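Local coordinates for chitinase (PDB 5XSW), which probably hydrolyses chitin as an endochitinase, this part of the longer protein holding a pocket that binds a glycan, at residues Val408-Phe413 and Ile419-Trp424. Residues are numbered along the deposited sequence; the frame is centred on the assembly and turned at random.
Sequences VVRQKF and ISDEEW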
loop_
_atom_site.group_PDB
_atom_site.type_symbol
_atom_site.label_atom_id
_atom_site.label_comp_id
_atom_site.label_asym_id
_atom_site.label_seq_id
_atom_site.Cartn_x
_atom_site.Cartn_y
_atom_site.Cartn_z
ATOM N N VAL A 408 1.971 25.380 -2.503
ATOM C CA VAL A 408 2.025 23.929 -2.758
ATOM C C VAL A 408 1.783 23.161 -1.457
ATOM O O VAL A 408 0.981 22.182 -1.385
ATOM C CB VAL A 408 3.379 23.539 -3.380
ATOM C CG1 VAL A 408 3.435 21.969 -3.527
ATOM C CG2 VAL A 408 3.537 24.259 -4.793
ATOM N N VAL A 409 2.427 23.601 -0.374
ATOM C CA VAL A 409 2.183 22.888 0.888
ATOM C C VAL A 409 0.683 22.899 1.221
ATOM O O VAL A 409 0.084 21.898 1.618
ATOM C CB VAL A 409 3.007 23.494 2.046
ATOM C CG1 VAL A 409 2.570 22.855 3.375
ATOM C CG2 VAL A 409 4.508 23.185 1.799
ATOM N N ARG A 410 0.057 24.050 1.044
ATOM C CA ARG A 410 -1.384 24.127 1.352
ATOM C C ARG A 410 -2.240 23.257 0.432
ATOM O O ARG A 410 -3.259 22.689 0.869
ATOM C CB ARG A 410 -1.870 25.576 1.229
ATOM C CG ARG A 410 -3.264 25.787 1.822
ATOM C CD ARG A 410 -3.574 27.264 1.915
ATOM N NE ARG A 410 -4.872 27.510 2.549
ATOM C CZ ARG A 410 -5.532 28.668 2.463
ATOM N NH1 ARG A 410 -5.008 29.686 1.777
ATOM N NH2 ARG A 410 -6.713 28.804 3.062
ATOM N N GLN A 411 -1.859 23.174 -0.838
ATOM C CA GLN A 411 -2.582 22.318 -1.793
ATOM C C GLN A 411 -2.406 20.833 -1.532
ATOM O O GLN A 411 -3.316 20.023 -1.775
ATOM C CB GLN A 411 -2.106 22.571 -3.223
ATOM C CG GLN A 411 -2.485 23.959 -3.788
ATOM C CD GLN A 411 -1.760 24.284 -5.129
ATOM O OE1 GLN A 411 -1.009 23.454 -5.677
ATOM N NE2 GLN A 411 -1.991 25.491 -5.644
ATOM N N LYS A 412 -1.207 20.444 -1.115
ATOM C CA LYS A 412 -0.906 19.012 -1.076
ATOM C C LYS A 412 -0.915 18.339 0.311
ATOM O O LYS A 412 -1.014 17.113 0.386
ATOM C CB LYS A 412 0.462 18.771 -1.720
ATOM C CG LYS A 412 0.529 19.429 -3.150
ATOM C CD LYS A 412 -0.437 18.715 -4.121
ATOM C CE LYS A 412 -0.365 19.386 -5.564
ATOM N NZ LYS A 412 -1.297 18.627 -6.468
ATOM N N PHE A 413 -0.773 19.123 1.377
ATOM C CA PHE A 413 -0.787 18.564 2.725
ATOM C C PHE A 413 -1.868 19.162 3.637
ATOM O O PHE A 413 -2.433 20.212 3.342
ATOM C CB PHE A 413 0.621 18.710 3.344
ATOM C CG PHE A 413 1.684 17.974 2.535
ATOM C CD1 PHE A 413 1.686 16.577 2.473
ATOM C CD2 PHE A 413 2.628 18.665 1.844
ATOM C CE1 PHE A 413 2.635 15.886 1.737
ATOM C CE2 PHE A 413 3.611 18.001 1.104
ATOM C CZ PHE A 413 3.613 16.613 1.007
ATOM N N ILE A 419 -6.269 23.840 9.459
ATOM C CA ILE A 419 -5.828 25.218 9.544
ATOM C C ILE A 419 -6.853 26.044 8.748
ATOM O O ILE A 419 -7.037 25.805 7.549
ATOM C CB ILE A 419 -4.416 25.419 8.951
ATOM C CG1 ILE A 419 -3.411 24.408 9.537
ATOM C CG2 ILE A 419 -3.951 26.892 9.139
ATOM C CD1 ILE A 419 -1.995 24.516 8.948
ATOM N N SER A 420 -7.552 26.977 9.401
ATOM C CA SER A 420 -8.576 27.767 8.688
ATOM C C SER A 420 -7.942 28.743 7.726
ATOM O O SER A 420 -6.739 29.023 7.826
ATOM C CB SER A 420 -9.453 28.538 9.668
ATOM O OG SER A 420 -8.687 29.537 10.321
ATOM N N ASP A 421 -8.747 29.311 6.827
ATOM C CA ASP A 421 -8.233 30.330 5.900
ATOM C C ASP A 421 -7.631 31.506 6.655
ATOM O O ASP A 421 -6.574 32.017 6.288
ATOM C CB ASP A 421 -9.326 30.819 4.960
ATOM C CG ASP A 421 -9.740 29.759 3.973
ATOM O OD1 ASP A 421 -9.741 28.581 4.373
ATOM O OD2 ASP A 421 -10.037 30.081 2.799
ATOM N N GLU A 422 -8.281 31.892 7.745
ATOM C CA GLU A 422 -7.849 33.052 8.508
ATOM C C GLU A 422 -6.522 32.773 9.168
ATOM O O GLU A 422 -5.651 33.647 9.214
ATOM C CB GLU A 422 -8.875 33.431 9.578
ATOM C CG GLU A 422 -10.215 33.913 9.040
ATOM C CD GLU A 422 -11.211 34.217 10.156
ATOM O OE1 GLU A 422 -10.825 34.101 11.348
ATOM O OE2 GLU A 422 -12.372 34.572 9.837
ATOM N N GLU A 423 -6.401 31.565 9.722
ATOM C CA GLU A 423 -5.156 31.113 10.324
ATOM C C GLU A 423 -4.052 31.078 9.267
ATOM O O GLU A 423 -2.949 31.599 9.493
ATOM C CB GLU A 423 -5.355 29.740 10.980
ATOM C CG GLU A 423 -6.268 29.823 12.199
ATOM C CD GLU A 423 -6.769 28.465 12.757
ATOM O OE1 GLU A 423 -7.125 28.462 13.956
ATOM O OE2 GLU A 423 -6.834 27.427 12.034
ATOM N N TRP A 424 -4.362 30.517 8.097
ATOM C CA TRP A 424 -3.362 30.424 7.022
ATOM C C TRP A 424 -2.925 31.825 6.581
ATOM O O TRP A 424 -1.733 32.099 6.374
ATOM C CB TRP A 424 -3.893 29.618 5.822
ATOM C CG TRP A 424 -2.782 29.304 4.890
ATOM C CD1 TRP A 424 -2.341 30.071 3.842
ATOM C CD2 TRP A 424 -1.897 28.172 4.957
ATOM N NE1 TRP A 424 -1.264 29.459 3.234
ATOM C CE2 TRP A 424 -0.971 28.299 3.902
ATOM C CE3 TRP A 424 -1.830 27.038 5.774
ATOM C CZ2 TRP A 424 0.030 27.347 3.663
ATOM C CZ3 TRP A 424 -0.836 26.090 5.527
ATOM C CH2 TRP A 424 0.083 26.261 4.486
HETATM O O HOH W 1 -5.497 26.052 4.538
#
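Arg410 lies across Trp424 and points its guanidinium edge at Asp421. Ile419 has a weak link to Arg410 through a water that accepts from Arg410 NE and donates, at long range, to Ile419 O. Within its own segment, Ile419 CG2 sits at the edge of the Trp424 ring, and its side chain also touches Pro465. Ser420 is the N-cap of helix 421-439. Its OG accepts from Glu423 N, while its own backbone N gives a nearly straight bond of 2.8 Å to Glu423 OE2; the two bonds make a capping box that closes the first turn of the helix carrying Asp421 and Trp424. The contact joins two consecutive helices across a short connection, residues 413-420, without helix or strand: the C-terminal end of helix 399-412 meets the N-terminal start of helix 421-439 in the helical part of the chain. Asp421 comes to the edge of the Arg410 guanidinium, its carboxylate nearly perpendicular to it, and forms a long salt bridge from OD1 to Arg410 NH2 (3.3 Å). Trp424 carries most of the contact. With CG anti to the backbone N (chi1 -168°), its indole turns toward helix 399-412 and offers one face to the extended Arg410 chain, the two running in opposite directions. Arg410 CD stands over the five-membered ring, 3.4 Å from its centroid, in a CH-pi contact; farther out the guanidinium stacks almost flat, planes at 19°, as an off-centre cation-pi pair with CZ 4.1 Å from that same centroid. Arg410 CB covers the six-membered ring at CZ2 (3.6 Å), and Val409 CG1 meets the indole edge at CH2, 4.4 Å away.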